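Local coordinates for protein enterotoxin type A (Staphylococcus aureus, PDB 1DYQ) that acts, in its natural form, as a superantigen, activating T cells by binding MHC class II molecules, partly through a zinc ion, and T-cell receptors, and causes staphylococcal food poisoning, at residues 53-58 with 84-89. The protein carries 3 engineered substitutions. Sequence-based numbering, arbitrary orientation.
Sequences ILFKGF and KKVDLY
Leu88 packs its branched end against both Phe55 and Phe58, which reach across from the opposing segment. Its CD1 lies over one face of the Phe55 ring and also reaches the Phe58 ring obliquely, 3.6 Å from Phe58 CE1. The other branch, CD2 of Leu88, comes to 4.3 Å from the Phe55 CZ. Two residues earlier on the same strand, Val86 approaches the far end of the Phe55 ring obliquely, Val86 CG2 4.1 Å from Phe55 CZ. The first torsion of Phe58 (chi1 -179°) sets its CG opposite the backbone N and carries the ring out to Leu88, which comes from the other direction. A type II turn from Phe55 to Phe58, with Gly57 at positive phi (67°), brings the two rings to the same leucine. The contact is wholly apolar, and the backbones stay well apart, 11.0 Å between the CA atoms of Phe55 and Leu88. Val70 adds to the apolar surroundings of Phe55 and Val112 to those of Leu88, while Thr39 touches both Phe58 and Leu88. Strands 52-55 and 86-91 are not neighbours in their five-stranded sheet; their side chains meet across its curled interior, as in the hydrophobic core of the OB-fold barrel of staphylococcal superantigens.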
ATOM      1  N   ILE A  53     -14.796  -9.269  -1.617  1.00 11.36           N
ATOM      2  CA  ILE A  53     -15.171 -10.001  -0.389  1.00 12.97           C
ATOM      3  C   ILE A  53     -15.685  -8.980   0.588  1.00 13.68           C
ATOM      4  O   ILE A  53     -15.032  -7.965   0.918  1.00 11.61           O
ATOM      5  CB  ILE A  53     -14.016 -10.804   0.223  1.00 14.74           C
ATOM      6  CG1 ILE A  53     -13.555 -11.924  -0.713  1.00 16.38           C
ATOM      7  CG2 ILE A  53     -14.526 -11.435   1.551  1.00 15.99           C
ATOM      8  CD1 ILE A  53     -12.273 -12.594  -0.248  1.00 15.61           C
ATOM      9  N   LEU A  54     -16.873  -9.210   1.159  1.00 13.58           N
ATOM     10  CA  LEU A  54     -17.494  -8.367   2.113  1.00 11.57           C
ATOM     11  C   LEU A  54     -17.408  -8.881   3.535  1.00 12.94           C
ATOM     12  O   LEU A  54     -17.833 -10.009   3.801  1.00 14.58           O
ATOM     13  CB  LEU A  54     -18.996  -8.158   1.719  1.00 12.70           C
ATOM     14  CG  LEU A  54     -19.761  -7.274   2.699  1.00 13.12           C
ATOM     15  CD1 LEU A  54     -19.243  -5.842   2.687  1.00 15.10           C
ATOM     16  CD2 LEU A  54     -21.260  -7.289   2.335  1.00 17.19           C
ATOM     17  N   PHE A  55     -16.740  -8.158   4.402  1.00 13.39           N
ATOM     18  CA  PHE A  55     -16.630  -8.481   5.817  1.00 14.35           C
ATOM     19  C   PHE A  55     -17.676  -7.701   6.592  1.00 14.47           C
ATOM     20  O   PHE A  55     -17.529  -6.539   6.962  1.00 12.99           O
ATOM     21  CB  PHE A  55     -15.223  -8.238   6.364  1.00 15.65           C
ATOM     22  CG  PHE A  55     -14.172  -9.133   5.773  1.00 15.18           C
ATOM     23  CD1 PHE A  55     -13.529  -8.783   4.594  1.00 18.57           C
ATOM     24  CD2 PHE A  55     -13.819 -10.327   6.387  1.00 16.82           C
ATOM     25  CE1 PHE A  55     -12.582  -9.618   4.026  1.00 16.95           C
ATOM     26  CE2 PHE A  55     -12.863 -11.153   5.824  1.00 15.17           C
ATOM     27  CZ  PHE A  55     -12.241 -10.811   4.654  1.00 17.65           C
ATOM     28  N   LYS A  56     -18.844  -8.352   6.768  1.00 16.64           N
ATOM     29  CA  LYS A  56     -19.963  -7.727   7.444  1.00 18.38           C
ATOM     30  C   LYS A  56     -19.715  -7.511   8.923  1.00 19.40           C
ATOM     31  O   LYS A  56     -19.106  -8.374   9.572  1.00 19.24           O
ATOM     32  CB  LYS A  56     -21.216  -8.630   7.281  1.00 20.93           C
ATOM     33  CG  LYS A  56     -21.867  -8.492   5.913  1.00 24.21           C
ATOM     34  CD  LYS A  56     -22.870  -9.643   5.685  1.00 29.44           C
ATOM     35  CE  LYS A  56     -23.857  -9.249   4.591  1.00 30.89           C
ATOM     36  NZ  LYS A  56     -24.506 -10.429   3.971  1.00 36.54           N
ATOM     37  N   GLY A  57     -19.944  -6.291   9.413  1.00 18.38           N
ATOM     38  CA  GLY A  57     -19.682  -6.009  10.827  1.00 18.17           C
ATOM     39  C   GLY A  57     -18.228  -6.067  11.204  1.00 18.08           C
ATOM     40  O   GLY A  57     -17.849  -6.298  12.353  1.00 17.94           O
ATOM     41  N   PHE A  58     -17.339  -5.796  10.223  1.00 16.25           N
ATOM     42  CA  PHE A  58     -15.904  -5.783  10.513  1.00 16.21           C
ATOM     43  C   PHE A  58     -15.539  -4.731  11.536  1.00 16.54           C
ATOM     44  O   PHE A  58     -14.574  -4.919  12.323  1.00 17.26           O
ATOM     45  CB  PHE A  58     -15.199  -5.484   9.160  1.00 15.22           C
ATOM     46  CG  PHE A  58     -13.693  -5.454   9.303  1.00 14.55           C
ATOM     47  CD1 PHE A  58     -12.983  -6.636   9.273  1.00 16.49           C
ATOM     48  CD2 PHE A  58     -13.030  -4.262   9.509  1.00 14.60           C
ATOM     49  CE1 PHE A  58     -11.605  -6.640   9.427  1.00 19.09           C
ATOM     50  CE2 PHE A  58     -11.642  -4.263   9.673  1.00 17.79           C
ATOM     51  CZ  PHE A  58     -10.945  -5.453   9.644  1.00 18.04           C
ATOM     52  N   LYS A  84     -11.684 -18.452   2.818  1.00 19.50           N
ATOM     53  CA  LYS A  84     -10.457 -18.971   3.430  1.00 20.10           C
ATOM     54  C   LYS A  84     -10.063 -18.117   4.630  1.00 17.88           C
ATOM     55  O   LYS A  84     -10.438 -16.935   4.689  1.00 18.81           O
ATOM     56  CB  LYS A  84      -9.285 -18.863   2.425  1.00 22.41           C
ATOM     57  CG  LYS A  84      -9.465 -19.618   1.137  1.00 25.28           C
ATOM     58  CD  LYS A  84      -9.317 -21.114   1.359  1.00 27.55           C
ATOM     59  CE  LYS A  84      -9.190 -21.860   0.043  1.00 30.63           C
ATOM     60  NZ  LYS A  84     -10.461 -21.835  -0.722  1.00 34.09           N
ATOM     61  N   LYS A  85      -9.285 -18.691   5.545  1.00 18.08           N
ATOM     62  CA  LYS A  85      -8.763 -17.895   6.653  1.00 16.61           C
ATOM     63  C   LYS A  85      -7.636 -16.980   6.084  1.00 15.18           C
ATOM     64  O   LYS A  85      -6.806 -17.473   5.330  1.00 14.63           O
ATOM     65  CB  LYS A  85      -8.218 -18.696   7.801  1.00 19.36           C
ATOM     66  CG  LYS A  85      -9.280 -19.553   8.527  1.00 21.40           C
ATOM     67  CD  LYS A  85     -10.182 -18.635   9.341  1.00 23.54           C
ATOM     68  CE  LYS A  85     -10.920 -19.406  10.428  1.00 30.84           C
ATOM     69  NZ  LYS A  85     -12.396 -19.366  10.206  1.00 33.19           N
ATOM     70  N   VAL A  86      -7.864 -15.701   6.290  1.00 13.55           N
ATOM     71  CA  VAL A  86      -6.951 -14.688   5.722  1.00 15.23           C
ATOM     72  C   VAL A  86      -6.525 -13.726   6.802  1.00 13.60           C
ATOM     73  O   VAL A  86      -7.161 -13.540   7.843  1.00 14.78           O
ATOM     74  CB  VAL A  86      -7.637 -13.895   4.588  1.00 14.86           C
ATOM     75  CG1 VAL A  86      -7.944 -14.799   3.420  1.00 14.36           C
ATOM     76  CG2 VAL A  86      -8.888 -13.188   5.114  1.00 14.45           C
ATOM     77  N   ASP A  87      -5.442 -12.986   6.530  1.00 12.64           N
ATOM     78  CA  ASP A  87      -5.021 -11.836   7.276  1.00 12.85           C
ATOM     79  C   ASP A  87      -5.161 -10.597   6.350  1.00 13.11           C
ATOM     80  O   ASP A  87      -5.046 -10.757   5.138  1.00 13.05           O
ATOM     81  CB  ASP A  87      -3.575 -11.932   7.747  1.00 13.43           C
ATOM     82  CG  ASP A  87      -3.306 -13.182   8.570  1.00 17.26           C
ATOM     83  OD1 ASP A  87      -4.212 -13.611   9.334  1.00 16.60           O
ATOM     84  OD2 ASP A  87      -2.187 -13.725   8.448  1.00 18.99           O
ATOM     85  N   LEU A  88      -5.452  -9.485   6.966  1.00 13.25           N
ATOM     86  CA  LEU A  88      -5.659  -8.236   6.237  1.00 12.70           C
ATOM     87  C   LEU A  88      -4.614  -7.192   6.661  1.00 11.91           C
ATOM     88  O   LEU A  88      -4.277  -7.056   7.810  1.00 11.65           O
ATOM     89  CB  LEU A  88      -7.049  -7.647   6.564  1.00 13.66           C
ATOM     90  CG  LEU A  88      -8.219  -8.644   6.317  1.00 15.38           C
ATOM     91  CD1 LEU A  88      -9.513  -7.914   6.783  1.00 18.58           C
ATOM     92  CD2 LEU A  88      -8.315  -9.011   4.879  1.00 18.87           C
ATOM     93  N   TYR A  89      -4.154  -6.443   5.647  1.00 10.47           N
ATOM     94  CA  TYR A  89      -3.286  -5.292   5.928  1.00 10.59           C
ATOM     95  C   TYR A  89      -3.411  -4.315   4.748  1.00 10.38           C
ATOM     96  O   TYR A  89      -2.912  -4.560   3.667  1.00 11.47           O
ATOM     97  CB  TYR A  89      -1.805  -5.686   6.094  1.00 12.30           C
ATOM     98  CG  TYR A  89      -0.942  -4.561   6.655  1.00 12.74           C
ATOM     99  CD1 TYR A  89      -0.758  -3.365   5.962  1.00 13.21           C
ATOM    100  CD2 TYR A  89      -0.288  -4.722   7.861  1.00 13.21           C
ATOM    101  CE1 TYR A  89       0.002  -2.330   6.492  1.00 13.35           C
ATOM    102  CE2 TYR A  89       0.484  -3.703   8.401  1.00 15.54           C
ATOM    103  CZ  TYR A  89       0.649  -2.537   7.702  1.00 13.84           C
ATOM    104  OH  TYR A  89       1.397  -1.508   8.243  1.00 15.81           O
TER